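Local coordinates for Ras-related protein Rab-7L1 (Homo sapiens, PDB 6HH2) that binds and hydrolyses GTP as a Rab-family switch in vesicle trafficking, recruiting the kinase LRRK2 to the Golgi complex and stimulating its activity, at residues A[10-15]-A[80-85]. The protein carries 4 engineered substitutions. Sequence-based numbering, arbitrary orientation.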
ATOM      1  N   LEU A  10     -10.668   1.323 -12.160  1.00 26.00           N
ATOM      2  CA  LEU A  10      -9.870   2.316 -11.461  1.00 25.25           C
ATOM      3  C   LEU A  10      -9.848   1.983  -9.979  1.00 23.34           C
ATOM      4  O   LEU A  10     -10.916   1.808  -9.362  1.00 27.90           O
ATOM      5  CB  LEU A  10     -10.497   3.697 -11.668  1.00 27.26           C
ATOM      6  CG  LEU A  10      -9.821   4.815 -10.883  1.00 28.30           C
ATOM      7  CD1 LEU A  10      -8.377   5.111 -11.337  1.00 28.42           C
ATOM      8  CD2 LEU A  10     -10.689   6.066 -11.025  1.00 34.57           C
ATOM      9  N   PHE A  11      -8.639   1.876  -9.410  1.00 20.44           N
ATOM     10  CA  PHE A  11      -8.458   1.558  -7.995  1.00 20.46           C
ATOM     11  C   PHE A  11      -7.571   2.600  -7.326  1.00 22.63           C
ATOM     12  O   PHE A  11      -6.441   2.826  -7.759  1.00 21.78           O
ATOM     13  CB  PHE A  11      -7.843   0.158  -7.790  1.00 21.86           C
ATOM     14  CG  PHE A  11      -8.671  -0.951  -8.378  1.00 22.68           C
ATOM     15  CD1 PHE A  11      -9.979  -1.199  -7.931  1.00 24.49           C
ATOM     16  CD2 PHE A  11      -8.146  -1.710  -9.417  1.00 24.24           C
ATOM     17  CE1 PHE A  11     -10.709  -2.257  -8.488  1.00 24.96           C
ATOM     18  CE2 PHE A  11      -8.901  -2.756  -9.966  1.00 22.05           C
ATOM     19  CZ  PHE A  11     -10.180  -2.984  -9.514  1.00 24.96           C
ATOM     20  N   LYS A  12      -8.050   3.176  -6.231  1.00 21.44           N
ATOM     21  CA  LYS A  12      -7.251   4.081  -5.400  1.00 19.96           C
ATOM     22  C   LYS A  12      -6.641   3.262  -4.278  1.00 19.03           C
ATOM     23  O   LYS A  12      -7.360   2.580  -3.523  1.00 19.99           O
ATOM     24  CB  LYS A  12      -8.179   5.182  -4.868  1.00 21.07           C
ATOM     25  CG  LYS A  12      -7.574   6.030  -3.719  1.00 19.76           C
ATOM     26  CD  LYS A  12      -8.421   7.258  -3.430  1.00 19.78           C
ATOM     27  CE  LYS A  12      -7.742   7.989  -2.238  1.00 20.98           C
ATOM     28  NZ  LYS A  12      -8.514   9.246  -1.914  1.00 20.76           N
ATOM     29  N   VAL A  13      -5.315   3.252  -4.203  1.00 18.66           N
ATOM     30  CA  VAL A  13      -4.582   2.418  -3.246  1.00 19.46           C
ATOM     31  C   VAL A  13      -3.846   3.363  -2.296  1.00 18.92           C
ATOM     32  O   VAL A  13      -3.073   4.228  -2.741  1.00 19.51           O
ATOM     33  CB  VAL A  13      -3.575   1.524  -3.984  1.00 18.82           C
ATOM     34  CG1 VAL A  13      -2.756   0.734  -2.969  1.00 20.17           C
ATOM     35  CG2 VAL A  13      -4.351   0.597  -4.962  1.00 23.30           C
ATOM     36  N   LEU A  14      -4.078   3.200  -1.001  1.00 18.03           N
ATOM     37  CA  LEU A  14      -3.387   4.023   0.014  1.00 18.27           C
ATOM     38  C   LEU A  14      -2.085   3.360   0.405  1.00 19.02           C
ATOM     39  O   LEU A  14      -2.073   2.164   0.718  1.00 22.98           O
ATOM     40  CB  LEU A  14      -4.275   4.138   1.254  1.00 17.24           C
ATOM     41  CG  LEU A  14      -5.692   4.567   0.956  1.00 18.32           C
ATOM     42  CD1 LEU A  14      -6.491   4.677   2.266  1.00 21.35           C
ATOM     43  CD2 LEU A  14      -5.680   5.931   0.207  1.00 20.07           C
ATOM     44  N   VAL A  15      -0.978   4.082   0.336  1.00 17.06           N
ATOM     45  CA  VAL A  15       0.311   3.617   0.810  1.00 16.93           C
ATOM     46  C   VAL A  15       0.628   4.370   2.085  1.00 17.52           C
ATOM     47  O   VAL A  15       0.874   5.592   2.087  1.00 17.60           O
ATOM     48  CB  VAL A  15       1.412   3.840  -0.219  1.00 17.72           C
ATOM     49  CG1 VAL A  15       2.736   3.306   0.316  1.00 19.61           C
ATOM     50  CG2 VAL A  15       0.994   3.159  -1.558  1.00 19.66           C
ATOM     51  N   TYR A  80      -7.506  12.263   1.826  1.00 23.29           N
ATOM     52  CA  TYR A  80      -6.579  11.186   1.546  1.00 21.91           C
ATOM     53  C   TYR A  80      -7.291   9.835   1.432  1.00 21.54           C
ATOM     54  O   TYR A  80      -7.077   9.097   0.453  1.00 22.23           O
ATOM     55  CB  TYR A  80      -5.508  11.173   2.656  1.00 21.87           C
ATOM     56  CG  TYR A  80      -4.549  10.045   2.432  1.00 19.72           C
ATOM     57  CD1 TYR A  80      -3.503  10.135   1.511  1.00 21.59           C
ATOM     58  CD2 TYR A  80      -4.702   8.838   3.143  1.00 19.78           C
ATOM     59  CE1 TYR A  80      -2.636   9.082   1.298  1.00 20.16           C
ATOM     60  CE2 TYR A  80      -3.863   7.772   2.935  1.00 19.16           C
ATOM     61  CZ  TYR A  80      -2.813   7.903   2.022  1.00 18.86           C
ATOM     62  OH  TYR A  80      -1.999   6.825   1.841  1.00 18.20           O
ATOM     63  N   TYR A  81      -8.079   9.442   2.460  1.00 20.73           N
ATOM     64  CA  TYR A  81      -8.545   8.038   2.449  1.00 21.37           C
ATOM     65  C   TYR A  81      -9.803   7.816   1.616  1.00 23.55           C
ATOM     66  O   TYR A  81     -10.066   6.668   1.242  1.00 22.77           O
ATOM     67  CB  TYR A  81      -8.755   7.486   3.895  1.00 21.59           C
ATOM     68  CG  TYR A  81      -9.855   8.139   4.724  1.00 20.81           C
ATOM     69  CD1 TYR A  81     -11.212   7.998   4.407  1.00 21.49           C
ATOM     70  CD2 TYR A  81      -9.541   8.960   5.826  1.00 20.73           C
ATOM     71  CE1 TYR A  81     -12.211   8.628   5.150  1.00 23.15           C
ATOM     72  CE2 TYR A  81     -10.525   9.530   6.584  1.00 22.93           C
ATOM     73  CZ  TYR A  81     -11.876   9.426   6.252  1.00 23.62           C
ATOM     74  OH  TYR A  81     -12.869  10.028   6.983  1.00 26.00           O
ATOM     75  N   ARG A  82     -10.563   8.841   1.262  1.00 23.93           N
ATOM     76  CA  ARG A  82     -11.906   8.630   0.734  1.00 22.18           C
ATOM     77  C   ARG A  82     -11.851   7.827  -0.560  1.00 22.73           C
ATOM     78  O   ARG A  82     -10.956   7.994  -1.391  1.00 23.03           O
ATOM     79  CB  ARG A  82     -12.645   9.956   0.521  1.00 26.33           C
ATOM     80  CG  ARG A  82     -12.011  10.903  -0.483  1.00 25.70           C
ATOM     81  CD  ARG A  82     -12.873  12.198  -0.580  1.00 28.03           C
ATOM     82  NE  ARG A  82     -12.398  13.030  -1.680  1.00 29.26           N
ATOM     83  CZ  ARG A  82     -12.999  14.148  -2.075  1.00 32.90           C
ATOM     84  NH1 ARG A  82     -14.108  14.548  -1.477  1.00 35.49           N
ATOM     85  NH2 ARG A  82     -12.472  14.843  -3.086  1.00 38.05           N
ATOM     86  N   ASP A  83     -12.780   6.871  -0.663  1.00 22.48           N
ATOM     87  CA  ASP A  83     -13.013   6.089  -1.890  1.00 22.91           C
ATOM     88  C   ASP A  83     -11.886   5.117  -2.230  1.00 24.10           C
ATOM     89  O   ASP A  83     -11.798   4.638  -3.364  1.00 25.28           O
ATOM     90  CB  ASP A  83     -13.324   7.000  -3.083  1.00 27.13           C
ATOM     91  CG  ASP A  83     -14.495   7.918  -2.817  1.00 33.22           C
ATOM     92  OD1 ASP A  83     -15.561   7.402  -2.421  1.00 37.27           O
ATOM     93  OD2 ASP A  83     -14.355   9.167  -2.948  1.00 35.97           O
ATOM     94  N   ALA A  84     -11.003   4.815  -1.296  1.00 20.36           N
ATOM     95  CA  ALA A  84      -9.916   3.877  -1.574  1.00 21.13           C
ATOM     96  C   ALA A  84     -10.455   2.454  -1.670  1.00 20.03           C
ATOM     97  O   ALA A  84     -11.448   2.093  -1.038  1.00 23.00           O
ATOM     98  CB  ALA A  84      -8.860   3.900  -0.475  1.00 23.95           C
ATOM     99  N   SER A  85      -9.773   1.649  -2.495  1.00 19.18           N
ATOM    100  CA  SER A  85     -10.097   0.242  -2.690  1.00 19.12           C
ATOM    101  C   SER A  85      -9.192  -0.704  -1.922  1.00 23.76           C
ATOM    102  O   SER A  85      -9.539  -1.884  -1.786  1.00 21.71           O
ATOM    103  CB  SER A  85     -10.034  -0.089  -4.195  1.00 24.60           C
ATOM    104  OG  SER A  85     -11.182   0.454  -4.843  1.00 29.58           O
TER
HETATM  105  O   HOH W   1     -10.893   2.993  -5.445  1.00 25.33           O
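With CG trans to the backbone N (chi1 167°) and every later torsion also extended, Lys12 runs straight along the turn 81-84 and delivers its ammonium group to one carbonyl in the last turn of helix 78-81 and one just beyond it. NZ donates to Tyr80 O at 2.8 Å and to Arg82 O at 2.8 Å. The two acceptors are used differently: the bond to Arg82 O lies in the carbonyl plane, whereas Tyr80 O is approached from well above its plane. Leu79 O adds a weak third bond, and Trp65 a cation-pi contact, so the buried ammonium group has several partners, which would probably favour its charged form. Leu14 has CG trans to its carbonyl carbon (chi1 -51°), and with chi2 extended CD2 lies over a face of the Tyr80 ring in a CH-pi contact, 4.2 Å from the ring centroid, while Leu14 CG packs on Ala84 CB at 3.5 Å. In the P-loop GTPase fold of the Ras family this is the point where the chain, leaving the helix through a type II turn from Tyr81 to Ala84, approaches strand 86-92 beside the central strand 8-17. Here Ser85 N-H meets Lys12 O at 2.8 Å, nearly straight at 164°; Leu14 and Ala86 are joined by a further backbone bond between the neighbouring parallel strands. A water accepts from Lys12 N, donates to Asp83 O and sits 2.6 Å from Ser85 OG, bridging strand and turn. Tyr80 OH, close to Val15, is hydrogen-bonded to Trp65 O of strand 58-66.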